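Local coordinates for substrate binding periplasmic protein (Ralstonia solanacearum, PDB 3LOP) that binds leucine in the cleft between its two lobes and probably delivers it, or a related amino acid, to a membrane transporter, at residues P120-Y125 with A251-N256; K131-L136 with Q224-S229; R246-A251 with G346-N351; N262-E267 with R285-F290; A293-E298 with Y322-G327. All blocks are in the same frame, centred on the assembly; numbering follows the deposited sequence.

Interaction 1 of 5, residues P120-Y125 with A251-N256. With LEU (leucine), chain B.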
# COMPACT_ATOMS: atom_id res chain seq x y z
N PRO A 120 7.20 -4.83 -7.14
CA PRO A 120 6.88 -3.88 -6.07
C PRO A 120 7.37 -2.48 -6.44
O PRO A 120 8.47 -2.32 -6.98
CB PRO A 120 7.63 -4.45 -4.87
CG PRO A 120 8.83 -5.11 -5.50
CD PRO A 120 8.22 -5.80 -6.70
N ILE A 121 6.54 -1.48 -6.16
CA ILE A 121 6.91 -0.11 -6.47
C ILE A 121 7.36 0.65 -5.22
O ILE A 121 8.50 1.10 -5.14
CB ILE A 121 5.73 0.65 -7.11
CG1 ILE A 121 5.43 0.07 -8.50
CG2 ILE A 121 6.04 2.14 -7.21
CD1 ILE A 121 4.21 0.68 -9.18
N LYS A 122 6.47 0.77 -4.25
CA LYS A 122 6.80 1.52 -3.04
C LYS A 122 7.88 0.93 -2.15
O LYS A 122 8.11 -0.28 -2.13
CB LYS A 122 5.53 1.75 -2.22
CG LYS A 122 4.93 0.52 -1.58
CD LYS A 122 3.46 0.77 -1.25
CE LYS A 122 2.84 -0.37 -0.45
NZ LYS A 122 3.12 -0.22 1.01
N ALA A 123 8.57 1.82 -1.43
CA ALA A 123 9.62 1.41 -0.50
C ALA A 123 8.97 0.38 0.42
O ALA A 123 7.79 0.48 0.74
CB ALA A 123 10.11 2.62 0.29
N SER A 124 9.77 -0.59 0.86
CA SER A 124 9.30 -1.69 1.70
C SER A 124 8.95 -1.39 3.15
O SER A 124 9.31 -0.34 3.69
CB SER A 124 10.35 -2.80 1.69
OG SER A 124 11.45 -2.43 2.51
N TYR A 125 8.27 -2.33 3.79
CA TYR A 125 7.90 -2.19 5.19
C TYR A 125 9.16 -2.12 6.05
O TYR A 125 9.20 -1.38 7.03
CB TYR A 125 7.06 -3.38 5.68
CG TYR A 125 5.65 -3.44 5.16
CD1 TYR A 125 4.96 -2.28 4.81
CD2 TYR A 125 4.97 -4.65 5.10
CE1 TYR A 125 3.63 -2.33 4.40
CE2 TYR A 125 3.64 -4.71 4.69
CZ TYR A 125 2.98 -3.55 4.34
OH TYR A 125 1.67 -3.59 3.93
N ALA A 251 5.62 6.89 7.56
CA ALA A 251 6.67 6.95 6.57
C ALA A 251 5.99 7.15 5.22
O ALA A 251 5.12 6.37 4.83
CB ALA A 251 7.48 5.66 6.57
N LEU A 252 6.37 8.22 4.53
CA LEU A 252 5.81 8.53 3.22
C LEU A 252 6.54 7.71 2.16
O LEU A 252 7.77 7.81 2.04
CB LEU A 252 5.98 10.02 2.92
CG LEU A 252 5.33 11.01 3.89
CD1 LEU A 252 5.91 12.41 3.69
CD2 LEU A 252 3.84 11.01 3.66
N VAL A 253 5.80 6.92 1.39
CA VAL A 253 6.40 6.11 0.32
C VAL A 253 5.73 6.42 -1.02
O VAL A 253 6.02 5.81 -2.04
CB VAL A 253 6.29 4.60 0.63
CG1 VAL A 253 7.05 4.27 1.90
CG2 VAL A 253 4.83 4.18 0.75
N MSE A 254 4.82 7.39 -0.98
CA MSE A 254 4.08 7.85 -2.16
C MSE A 254 3.98 9.37 -2.11
O MSE A 254 4.18 9.97 -1.06
CB MSE A 254 2.66 7.28 -2.14
CG MSE A 254 2.51 5.84 -2.61
SE MSE A 254 2.74 5.69 -4.52
CE MSE A 254 3.91 4.16 -4.55
N PRO A 255 3.68 10.00 -3.26
CA PRO A 255 3.55 11.46 -3.26
C PRO A 255 2.48 11.81 -2.23
O PRO A 255 1.44 11.14 -2.14
CB PRO A 255 3.11 11.75 -4.69
CG PRO A 255 3.84 10.70 -5.48
CD PRO A 255 3.65 9.46 -4.63
N ASN A 256 2.72 12.86 -1.45
CA ASN A 256 1.80 13.28 -0.39
C ASN A 256 0.60 14.07 -0.90
O ASN A 256 0.75 15.15 -1.45
CB ASN A 256 2.59 14.11 0.63
CG ASN A 256 1.74 14.58 1.79
OD1 ASN A 256 0.58 14.21 1.94
ND2 ASN A 256 2.33 15.42 2.64
N LEU B . -1.90 -4.75 1.69
CA LEU B . -2.54 -4.51 3.01
C LEU B . -3.07 -3.09 3.09
O LEU B . -3.96 -2.86 3.93
CB LEU B . -1.52 -4.73 4.11
CG LEU B . -0.83 -6.05 3.80
CD1 LEU B . 0.60 -5.98 4.10
CD2 LEU B . -1.47 -7.15 4.56
OXT LEU B . -2.59 -2.24 2.31
O HOH W 1 8.53 4.68 -2.48
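Lys122 and Val253 meet at the hinge between the two lobes of a periplasmic-binding-protein fold. Residues 120-125 lead from strand 118-119, at the edge of one lobe's parallel sheet, to helix 125-138 of the other lobe, and 251-256 run on from strand 249-252 toward helix 263-275. The direct contact is apolar. Lys122 lends its stem rather than its charge: its CB sits 3.9 Å from Val253 CG2 and 3.7 Å from Met254 CE, a selenomethionine methyl. From there the lysine chain runs nearly straight until its last torsion turns NZ aside, toward Ser229, its weak hydrogen-bond partner, and toward a magnesium ion about 3 Å from the side chain. Met254 bends at chi2 (-73°) and again at chi3, bringing the same CE to 4.0 Å from Ile121 CG2, the two chains crossing at about a right angle. On the far side of Lys122 in sequence, the small CB of Ala123 fits against Val253 CG1 at 3.8 Å. A bridging water supplies the polar link: it accepts from Ala123 N at 3.0 Å and donates to Val253 O at 2.8 Å. Two hinge passages held by aliphatic carbons and one water, with no direct polar bond between them, form a junction consistent with small mutual adjustments as the lobes move.

Interaction 2 of 5, residues K131-L136 with Q224-S229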
# COMPACT_ATOMS: atom_id res chain seq x y z
N LYS A 131 13.45 3.34 9.35
CA LYS A 131 13.42 4.79 9.47
C LYS A 131 12.65 5.29 10.69
O LYS A 131 13.15 6.12 11.45
CB LYS A 131 12.83 5.40 8.19
CG LYS A 131 13.36 6.79 7.86
CD LYS A 131 12.91 7.24 6.48
CE LYS A 131 13.49 8.59 6.11
NZ LYS A 131 14.98 8.57 6.09
N MSE A 132 11.43 4.78 10.89
CA MSE A 132 10.61 5.21 12.03
C MSE A 132 11.14 4.77 13.39
O MSE A 132 11.17 5.56 14.33
CB MSE A 132 9.18 4.70 11.88
CG MSE A 132 8.36 5.41 10.83
SE MSE A 132 6.51 4.83 10.84
CE MSE A 132 6.67 3.33 9.63
N ILE A 133 11.54 3.50 13.50
CA ILE A 133 12.04 3.00 14.77
C ILE A 133 13.37 3.65 15.14
O ILE A 133 13.58 4.02 16.29
CB ILE A 133 12.18 1.45 14.73
CG1 ILE A 133 10.81 0.82 14.51
CG2 ILE A 133 12.78 0.95 16.04
CD1 ILE A 133 9.80 1.13 15.60
N THR A 134 14.26 3.80 14.16
CA THR A 134 15.55 4.43 14.44
C THR A 134 15.34 5.86 14.91
O THR A 134 16.08 6.35 15.76
CB THR A 134 16.46 4.41 13.20
OG1 THR A 134 16.74 3.05 12.85
CG2 THR A 134 17.77 5.12 13.49
N ALA A 135 14.34 6.53 14.36
CA ALA A 135 14.04 7.91 14.76
C ALA A 135 13.63 7.93 16.23
O ALA A 135 14.04 8.81 16.98
CB ALA A 135 12.92 8.48 13.88
N LEU A 136 12.82 6.96 16.63
CA LEU A 136 12.36 6.87 18.02
C LEU A 136 13.53 6.62 18.96
O LEU A 136 13.67 7.29 19.99
CB LEU A 136 11.34 5.74 18.19
CG LEU A 136 9.93 5.91 17.63
CD1 LEU A 136 9.17 4.60 17.77
CD2 LEU A 136 9.20 7.02 18.38
N GLN A 224 3.15 7.48 21.94
CA GLN A 224 3.29 8.09 20.62
C GLN A 224 2.85 6.98 19.67
O GLN A 224 3.25 5.83 19.83
CB GLN A 224 4.75 8.45 20.37
CG GLN A 224 5.09 8.75 18.91
CD GLN A 224 4.41 10.00 18.40
OE1 GLN A 224 4.50 11.06 19.01
NE2 GLN A 224 3.72 9.88 17.26
N LEU A 225 2.05 7.32 18.67
CA LEU A 225 1.58 6.33 17.72
C LEU A 225 2.24 6.47 16.36
O LEU A 225 2.50 7.57 15.89
CB LEU A 225 0.06 6.43 17.58
CG LEU A 225 -0.73 6.25 18.88
CD1 LEU A 225 -2.18 6.66 18.68
CD2 LEU A 225 -0.63 4.80 19.35
N LEU A 226 2.51 5.33 15.74
CA LEU A 226 3.12 5.29 14.41
C LEU A 226 2.73 3.98 13.76
O LEU A 226 2.34 3.04 14.45
CB LEU A 226 4.65 5.42 14.50
CG LEU A 226 5.44 4.38 15.29
CD1 LEU A 226 6.90 4.42 14.83
CD2 LEU A 226 5.34 4.65 16.78
N GLY A 227 2.82 3.90 12.44
CA GLY A 227 2.44 2.68 11.76
C GLY A 227 2.86 2.60 10.31
O GLY A 227 3.37 3.56 9.74
N LEU A 228 2.62 1.43 9.72
CA LEU A 228 2.96 1.16 8.32
C LEU A 228 2.08 1.91 7.32
O LEU A 228 0.99 2.37 7.65
CB LEU A 228 2.87 -0.34 8.05
CG LEU A 228 3.87 -1.23 8.78
CD1 LEU A 228 3.54 -2.70 8.52
CD2 LEU A 228 5.28 -0.91 8.32
N SER A 229 2.57 2.00 6.08
CA SER A 229 1.85 2.68 5.01
C SER A 229 0.57 1.94 4.61
O SER A 229 -0.14 2.37 3.69
CB SER A 229 2.76 2.85 3.79
OG SER A 229 3.16 1.59 3.27
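Helix 131-136 runs almost antiparallel to strand 224-227, at 158° between their directions, with the two axes 9.9 Å apart at closest approach. The backbones come nearest at Met132 and Leu226, whose CA atoms are 7.9 Å apart, and most of the contact gathers round this pair. Leu226 is the central residue. Its CB already points to the helix, and its CG stands between the backbone N and the carbonyl carbon (chi1 59°), which sets how the two methyls are turned toward Met132 and Leu136. CD1 lies 3.7 Å from Met132 CB, and the same CD1 meets Leu136 CD1 tip to tip, again at 3.7 Å. Met132 and Leu136 are four positions apart and therefore project from the same side of the helix, so this single methyl fits between them, with Leu226 CD2 adding a contact of 4.0 Å to Leu136 CD1. This is the layering of a Rossmann-like alpha/beta lobe: 224-227 is an edge strand of a four-stranded parallel sheet, and helix 125-138 lies over it, with Phe201 of the neighbouring strand 199-203 also touching Met132 and Leu226. The long Met132 chain, a selenomethionine here, slides past Leu226 in the opposite direction and turns at chi3 (-88°), bringing CE to 3.3 Å from Gly227 O; a flexible unbranched chain suits this reach along the strand. At the outer end Leu136 CD2 only grazes Gln224 CG. Gln224 turns its amide back to its own strand instead, NE2 donating to Leu225 O at 2.9 Å and also to Gly247 O.

Interaction 3 of 5, residues R246-A251 with G346-N351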
# COMPACT_ATOMS: atom_id res chain seq x y z
N ARG A 246 -4.07 13.16 15.91
CA ARG A 246 -3.06 14.20 15.74
C ARG A 246 -1.74 13.77 16.40
O ARG A 246 -1.73 13.26 17.52
CB ARG A 246 -3.54 15.55 16.30
CG ARG A 246 -3.96 15.58 17.77
CD ARG A 246 -4.21 17.02 18.23
NE ARG A 246 -5.24 17.70 17.45
CZ ARG A 246 -6.53 17.76 17.80
NH1 ARG A 246 -6.95 17.19 18.92
NH2 ARG A 246 -7.40 18.39 17.02
N GLY A 247 -0.64 13.94 15.67
CA GLY A 247 0.66 13.56 16.18
C GLY A 247 1.17 12.23 15.65
O GLY A 247 2.35 11.91 15.78
N TYR A 248 0.26 11.45 15.05
CA TYR A 248 0.59 10.15 14.48
C TYR A 248 1.76 10.26 13.51
O TYR A 248 1.77 11.13 12.63
CB TYR A 248 -0.64 9.58 13.76
CG TYR A 248 -0.41 8.28 13.02
CD1 TYR A 248 -0.34 7.07 13.70
CD2 TYR A 248 -0.28 8.27 11.63
CE1 TYR A 248 -0.14 5.87 13.01
CE2 TYR A 248 -0.09 7.08 10.94
CZ TYR A 248 -0.02 5.88 11.63
OH TYR A 248 0.15 4.70 10.94
N SER A 249 2.75 9.38 13.66
CA SER A 249 3.93 9.36 12.81
C SER A 249 3.83 8.29 11.73
O SER A 249 3.28 7.21 11.95
CB SER A 249 5.19 9.11 13.64
OG SER A 249 5.50 10.23 14.45
N LEU A 250 4.39 8.58 10.56
CA LEU A 250 4.34 7.64 9.46
C LEU A 250 5.52 7.80 8.52
O LEU A 250 6.33 8.71 8.67
CB LEU A 250 3.05 7.84 8.65
CG LEU A 250 2.91 9.22 8.01
CD1 LEU A 250 2.34 9.09 6.61
CD2 LEU A 250 2.02 10.10 8.88
N ALA A 251 5.62 6.89 7.56
CA ALA A 251 6.67 6.95 6.57
C ALA A 251 5.99 7.15 5.22
O ALA A 251 5.12 6.37 4.83
CB ALA A 251 7.48 5.66 6.57
N GLY A 346 6.91 11.42 8.01
CA GLY A 346 5.87 12.43 8.04
C GLY A 346 5.09 12.36 9.34
O GLY A 346 5.28 11.44 10.13
N VAL A 347 4.22 13.33 9.55
CA VAL A 347 3.42 13.39 10.76
C VAL A 347 2.06 14.04 10.50
O VAL A 347 1.92 14.86 9.59
CB VAL A 347 4.15 14.20 11.87
CG1 VAL A 347 4.33 15.64 11.41
CG2 VAL A 347 3.37 14.13 13.17
N VAL A 348 1.06 13.66 11.28
CA VAL A 348 -0.26 14.25 11.14
C VAL A 348 -0.28 15.47 12.06
O VAL A 348 -0.12 15.34 13.27
CB VAL A 348 -1.37 13.27 11.56
CG1 VAL A 348 -2.73 13.96 11.53
CG2 VAL A 348 -1.37 12.08 10.61
N GLY A 349 -0.45 16.65 11.47
CA GLY A 349 -0.48 17.89 12.23
C GLY A 349 -1.68 18.07 13.13
O GLY A 349 -2.63 17.28 13.07
N PRO A 350 -1.69 19.11 13.97
CA PRO A 350 -2.79 19.39 14.90
C PRO A 350 -4.18 19.42 14.28
O PRO A 350 -5.16 19.06 14.93
CB PRO A 350 -2.40 20.74 15.49
CG PRO A 350 -0.91 20.68 15.49
CD PRO A 350 -0.62 20.11 14.12
N ASN A 351 -4.27 19.85 13.02
CA ASN A 351 -5.56 19.92 12.35
C ASN A 351 -5.72 18.84 11.28
O ASN A 351 -6.66 18.88 10.48
CB ASN A 351 -5.75 21.30 11.74
CG ASN A 351 -5.58 22.41 12.76
OD1 ASN A 351 -6.17 22.36 13.85
ND2 ASN A 351 -4.78 23.41 12.43
O HOH W 2 -8.03 20.75 15.02
O HOH W 3 7.07 11.42 12.31
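The Arg246 guanidinium meets Pro350 O at its edge, practically in its own plane, while the Tyr248 ring has Val348 CG2 at its edge. Both belong to the run-in to an antiparallel strand pair, 249-251 with 346-348, part of a small three-stranded sheet beside the larger parallel sheet of this lobe. Ser249 and Val347 form a non-hydrogen-bonded pair with side chains on one face; Leu250 and Gly346 form the hydrogen-bonded pair, with Leu250 N donating to Gly346 O at 3.0 Å and Gly346 N to Leu250 O at 2.8 Å. Glycine suits position 346 because a side chain there would run into Leu250 CG; as it is, Leu250 CD2 lies 3.7 Å from Gly346 O. The backbone bonding continues before strand 249-251: Val348 N donates to Tyr248 O, and Gly247 N to Val348 O. At Gly247 (phi 101°) a CB would be jammed against the carbonyl O of Arg246, which calls for glycine. Arg246 itself has a chain bent at chi3, and its NH1 is paired with Asp243. The other two nitrogens grip one carbonyl: NE approaches a lone pair of Pro350 O in the carbonyl plane at 2.9 Å, whereas NH2, at 3.1 Å, lies nearly along the C=O axis of that same Pro350 O.

Interaction 4 of 5, residues N262-E267 with R285-F290. With LEU (leucine), chain B.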
# COMPACT_ATOMS: atom_id res chain seq x y z
N ASN A 262 2.59 19.08 -5.78
CA ASN A 262 3.35 17.95 -6.30
C ASN A 262 2.76 17.57 -7.66
O ASN A 262 1.54 17.46 -7.79
CB ASN A 262 3.28 16.78 -5.32
CG ASN A 262 3.86 15.50 -5.90
OD1 ASN A 262 3.20 14.79 -6.64
ND2 ASN A 262 5.12 15.23 -5.57
N PRO A 263 3.61 17.37 -8.68
CA PRO A 263 3.13 17.00 -10.02
C PRO A 263 2.16 15.83 -10.11
O PRO A 263 1.21 15.88 -10.88
CB PRO A 263 4.43 16.73 -10.79
CG PRO A 263 5.38 17.70 -10.16
CD PRO A 263 5.07 17.56 -8.68
N VAL A 264 2.40 14.77 -9.34
CA VAL A 264 1.51 13.62 -9.38
C VAL A 264 0.15 13.99 -8.79
O VAL A 264 -0.89 13.61 -9.33
CB VAL A 264 2.10 12.42 -8.59
CG1 VAL A 264 1.12 11.26 -8.58
CG2 VAL A 264 3.41 11.98 -9.22
N ILE A 265 0.16 14.74 -7.70
CA ILE A 265 -1.08 15.16 -7.06
C ILE A 265 -1.83 16.10 -7.99
O ILE A 265 -3.06 16.03 -8.10
CB ILE A 265 -0.80 15.85 -5.70
CG1 ILE A 265 -0.03 14.89 -4.78
CG2 ILE A 265 -2.11 16.28 -5.05
CD1 ILE A 265 -0.69 13.51 -4.60
N ARG A 266 -1.09 16.97 -8.68
CA ARG A 266 -1.74 17.87 -9.62
C ARG A 266 -2.38 17.08 -10.76
O ARG A 266 -3.50 17.38 -11.16
CB ARG A 266 -0.75 18.91 -10.16
CG ARG A 266 -0.55 20.07 -9.19
CD ARG A 266 0.16 21.27 -9.80
NE ARG A 266 1.59 21.08 -9.95
CZ ARG A 266 2.20 20.77 -11.09
NH1 ARG A 266 1.48 20.61 -12.20
NH2 ARG A 266 3.51 20.64 -11.13
N GLU A 267 -1.68 16.06 -11.26
CA GLU A 267 -2.26 15.27 -12.34
C GLU A 267 -3.49 14.51 -11.86
O GLU A 267 -4.47 14.37 -12.59
CB GLU A 267 -1.23 14.28 -12.92
CG GLU A 267 -1.75 13.64 -14.22
CD GLU A 267 -0.86 12.55 -14.79
OE1 GLU A 267 0.20 12.25 -14.20
OE2 GLU A 267 -1.22 12.00 -15.85
N ARG A 285 -3.99 5.97 -0.57
CA ARG A 285 -4.18 4.72 -1.31
C ARG A 285 -4.69 4.95 -2.73
O ARG A 285 -4.38 4.17 -3.63
CB ARG A 285 -5.12 3.77 -0.55
CG ARG A 285 -4.69 3.46 0.90
CD ARG A 285 -3.18 3.30 1.08
NE ARG A 285 -2.60 2.12 0.43
CZ ARG A 285 -2.63 0.88 0.92
NH1 ARG A 285 -3.23 0.63 2.08
NH2 ARG A 285 -2.04 -0.10 0.26
N ALA A 286 -5.45 6.02 -2.96
CA ALA A 286 -5.93 6.30 -4.31
C ALA A 286 -4.74 6.72 -5.16
O ALA A 286 -4.65 6.37 -6.34
CB ALA A 286 -6.99 7.39 -4.28
N VAL A 287 -3.82 7.48 -4.56
CA VAL A 287 -2.63 7.91 -5.28
C VAL A 287 -1.78 6.68 -5.61
O VAL A 287 -1.19 6.61 -6.69
CB VAL A 287 -1.82 8.92 -4.45
CG1 VAL A 287 -0.43 9.14 -5.06
CG2 VAL A 287 -2.57 10.25 -4.41
N GLU A 288 -1.73 5.72 -4.69
CA GLU A 288 -0.96 4.50 -4.91
C GLU A 288 -1.51 3.76 -6.14
O GLU A 288 -0.75 3.26 -6.96
CB GLU A 288 -1.04 3.59 -3.67
CG GLU A 288 -0.09 2.41 -3.71
CD GLU A 288 -0.15 1.56 -2.45
OE1 GLU A 288 -0.57 2.08 -1.40
OE2 GLU A 288 0.23 0.37 -2.52
N GLY A 289 -2.83 3.71 -6.26
CA GLY A 289 -3.44 3.04 -7.40
C GLY A 289 -3.18 3.79 -8.70
O GLY A 289 -2.94 3.18 -9.74
N PHE A 290 -3.25 5.11 -8.62
CA PHE A 290 -3.02 6.01 -9.76
C PHE A 290 -1.58 5.79 -10.26
O PHE A 290 -1.34 5.61 -11.46
CB PHE A 290 -3.21 7.45 -9.28
CG PHE A 290 -3.28 8.48 -10.38
CD1 PHE A 290 -4.47 8.74 -11.05
CD2 PHE A 290 -2.16 9.24 -10.70
CE1 PHE A 290 -4.55 9.75 -12.02
CE2 PHE A 290 -2.22 10.24 -11.67
CZ PHE A 290 -3.42 10.50 -12.33
N LEU B . -1.90 -4.75 1.69
CA LEU B . -2.54 -4.51 3.01
C LEU B . -3.07 -3.09 3.09
O LEU B . -3.96 -2.86 3.93
CB LEU B . -1.52 -4.73 4.11
CG LEU B . -0.83 -6.05 3.80
CD1 LEU B . 0.60 -5.98 4.10
CD2 LEU B . -1.47 -7.15 4.56
OXT LEU B . -2.59 -2.24 2.31
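Ile265 CD1 touches Val287 CG2 at 3.8 Å, the tightest point where helix 263-267 crosses helix 285-290 at 91°. The two side chains also lie at about a right angle. Val264 adds a looser contact, its CG1 standing 4.4 Å from both Val287 CG1 and Phe290 CD2. Beta-branched residues are apt here, presenting short, stiff methyl surfaces. Glu267 crosses Phe290 obliquely: CG approaches Phe290 CZ at 4.0 Å, and the carboxylate, its plane turned 88° to the ring, also borders it, OE1 lying 4.0 Å from Phe290 CE2. Its acid end is occupied beyond the segments, by a salt bridge to Lys294 and a hydrogen bond from Trp35, which probably hold the glutamate where it crosses the ring. Tyr32 also meets Phe290, edge-to-face.

Asn262 stands at the N-cap of the first helix, its OD1 accepting from Ile265 N in the carbonyl plane and, weakly, from Val264 N. On the second helix Arg285, whose chain is bent at chi2 and chi3, turns its guanidinium edge to the bound leucine, NH1 and NH2 donating to one carboxylate oxygen, OXT, at 2.9 and 3.0 Å. One helical turn on, Glu288 OE1 takes Arg285 NE at 2.7 Å in a salt bridge, a second-shell partner that limits rotation of the guanidinium. An arginine pairing with the ligand's carboxylate, set in a helix packed within one lobe, belongs to the interlobe amino-acid site of a periplasmic binding protein.

Interaction 5 of 5, residues A293-E298 with Y322-G327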
# COMPACT_ATOMS: atom_id res chain seq x y z
N ALA A 293 -0.99 2.30 -11.82
CA ALA A 293 -1.59 2.27 -13.15
C ALA A 293 -0.73 3.01 -14.17
O ALA A 293 -0.57 2.55 -15.29
CB ALA A 293 -2.99 2.87 -13.11
N LYS A 294 -0.17 4.15 -13.77
CA LYS A 294 0.66 4.93 -14.68
C LYS A 294 1.95 4.19 -15.02
O LYS A 294 2.41 4.22 -16.16
CB LYS A 294 0.98 6.31 -14.08
CG LYS A 294 1.66 7.24 -15.07
CD LYS A 294 1.72 8.67 -14.56
CE LYS A 294 2.33 9.58 -15.62
NZ LYS A 294 2.38 10.99 -15.16
N VAL A 295 2.54 3.53 -14.03
CA VAL A 295 3.77 2.77 -14.26
C VAL A 295 3.48 1.64 -15.25
O VAL A 295 4.25 1.40 -16.18
CB VAL A 295 4.31 2.17 -12.94
CG1 VAL A 295 5.39 1.14 -13.23
CG2 VAL A 295 4.88 3.28 -12.07
N LEU A 296 2.36 0.95 -15.04
CA LEU A 296 1.98 -0.14 -15.94
C LEU A 296 1.70 0.41 -17.34
O LEU A 296 2.09 -0.20 -18.33
CB LEU A 296 0.74 -0.86 -15.39
CG LEU A 296 0.13 -1.95 -16.29
CD1 LEU A 296 1.18 -3.01 -16.63
CD2 LEU A 296 -1.05 -2.58 -15.56
N ALA A 297 1.02 1.55 -17.41
CA ALA A 297 0.70 2.15 -18.70
C ALA A 297 1.96 2.46 -19.51
O ALA A 297 1.97 2.27 -20.73
CB ALA A 297 -0.11 3.43 -18.49
N GLU A 298 3.01 2.93 -18.85
CA GLU A 298 4.26 3.24 -19.53
C GLU A 298 4.87 1.96 -20.10
O GLU A 298 5.40 1.95 -21.21
CB GLU A 298 5.24 3.91 -18.56
CG GLU A 298 6.65 4.16 -19.11
CD GLU A 298 6.68 5.05 -20.35
OE1 GLU A 298 5.69 5.77 -20.62
OE2 GLU A 298 7.71 5.04 -21.05
N TYR A 322 11.94 5.57 -14.63
CA TYR A 322 10.82 6.21 -15.31
C TYR A 322 10.18 7.15 -14.29
O TYR A 322 9.83 6.74 -13.18
CB TYR A 322 9.80 5.16 -15.77
CG TYR A 322 8.47 5.75 -16.14
CD1 TYR A 322 8.36 6.70 -17.16
CD2 TYR A 322 7.31 5.40 -15.45
CE1 TYR A 322 7.13 7.28 -17.47
CE2 TYR A 322 6.09 5.97 -15.75
CZ TYR A 322 6.00 6.92 -16.75
OH TYR A 322 4.78 7.49 -17.04
N ASP A 323 10.03 8.42 -14.67
CA ASP A 323 9.47 9.45 -13.80
C ASP A 323 7.95 9.56 -13.95
O ASP A 323 7.45 9.96 -14.99
CB ASP A 323 10.10 10.81 -14.16
CG ASP A 323 9.93 11.85 -13.07
OD1 ASP A 323 8.97 11.76 -12.27
OD2 ASP A 323 10.77 12.78 -13.01
N VAL A 324 7.23 9.19 -12.89
CA VAL A 324 5.77 9.26 -12.89
C VAL A 324 5.35 10.71 -12.68
O VAL A 324 4.20 11.10 -12.93
CB VAL A 324 5.19 8.37 -11.76
CG1 VAL A 324 3.68 8.47 -11.74
CG2 VAL A 324 5.62 6.93 -11.97
N GLY A 325 6.31 11.52 -12.23
CA GLY A 325 6.06 12.93 -11.98
C GLY A 325 6.75 13.41 -10.72
O GLY A 325 6.80 12.69 -9.72
N GLY A 326 7.29 14.62 -10.78
CA GLY A 326 7.96 15.20 -9.62
C GLY A 326 9.17 14.46 -9.09
O GLY A 326 9.59 14.69 -7.96
N GLY A 327 9.75 13.58 -9.90
CA GLY A 327 10.93 12.87 -9.44
C GLY A 327 10.64 11.53 -8.80
O GLY A 327 11.56 10.88 -8.30
O HOH W 4 5.31 11.34 -16.02
O HOH W 5 1.82 6.25 -18.34
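Glu298 lies flat over the ring of Tyr322. Its CG stands 3.5 Å from the ring centroid and only 8° off the normal, a CH-pi contact, and the carboxylate beyond is stacked at 14° to the ring plane. CG points opposite the backbone N and the chain then bends at chi2 (59°), which folds the carboxylate back along the ring. The aliphatic part thus covers the ring centre, and the carboxylate, paired at OE2 with Arg301 and Arg302, lies over its rim. Lys294, one turn earlier on the helix, crosses Tyr322 at about a right angle, its CE 3.5 Å from the tyrosine OH. Fully extended, it slides past Val324 in the opposite direction, and the packing is tight: CD is 3.4 Å from Val324 CG1. Its NZ donates to Val324 O at 2.9 Å, and it also forms a salt bridge with Glu267. A water accepts from NZ and donates to Asp323 O. Helix 284-303 thus lies against a beta hairpin, in which strand 322-323 pairs antiparallel with 329-331 across a glycine-rich loop. Val295, next in sequence to Lys294, packs on the other methyl of Val324, CG2 meeting Val324 CG2 at 3.7 Å with the two valines crossed. Asp323 turns away from the helix and shapes the loop instead: OD1 accepts from Gly325 N at 2.7 Å, an Asx turn, and also from Gly327 N at 3.1 Å.

Overall arrangement
From the N terminus, the first contact to open is interaction 1, whose loop runs from 120-125 to 251-256 and encloses most of the second lobe. Within it, interaction 2 closes the shorter loop from helix 125-138 to strand 224-227. Interaction 3 begins at 246-251, shares Ala251 with interaction 1 and ends at 346-351, so the two cross along the chain; it also adjoins interaction 2 through backbone bonding of Ser249 to Leu225. Interactions 4 and 5 follow in series inside the span of interaction 3, both using helix 284-303 and joined by the Glu267-Lys294 salt bridge. Interactions 2 and 3 thus lie in one lobe, 4 and 5 in the other, with interaction 1 at the hinge between.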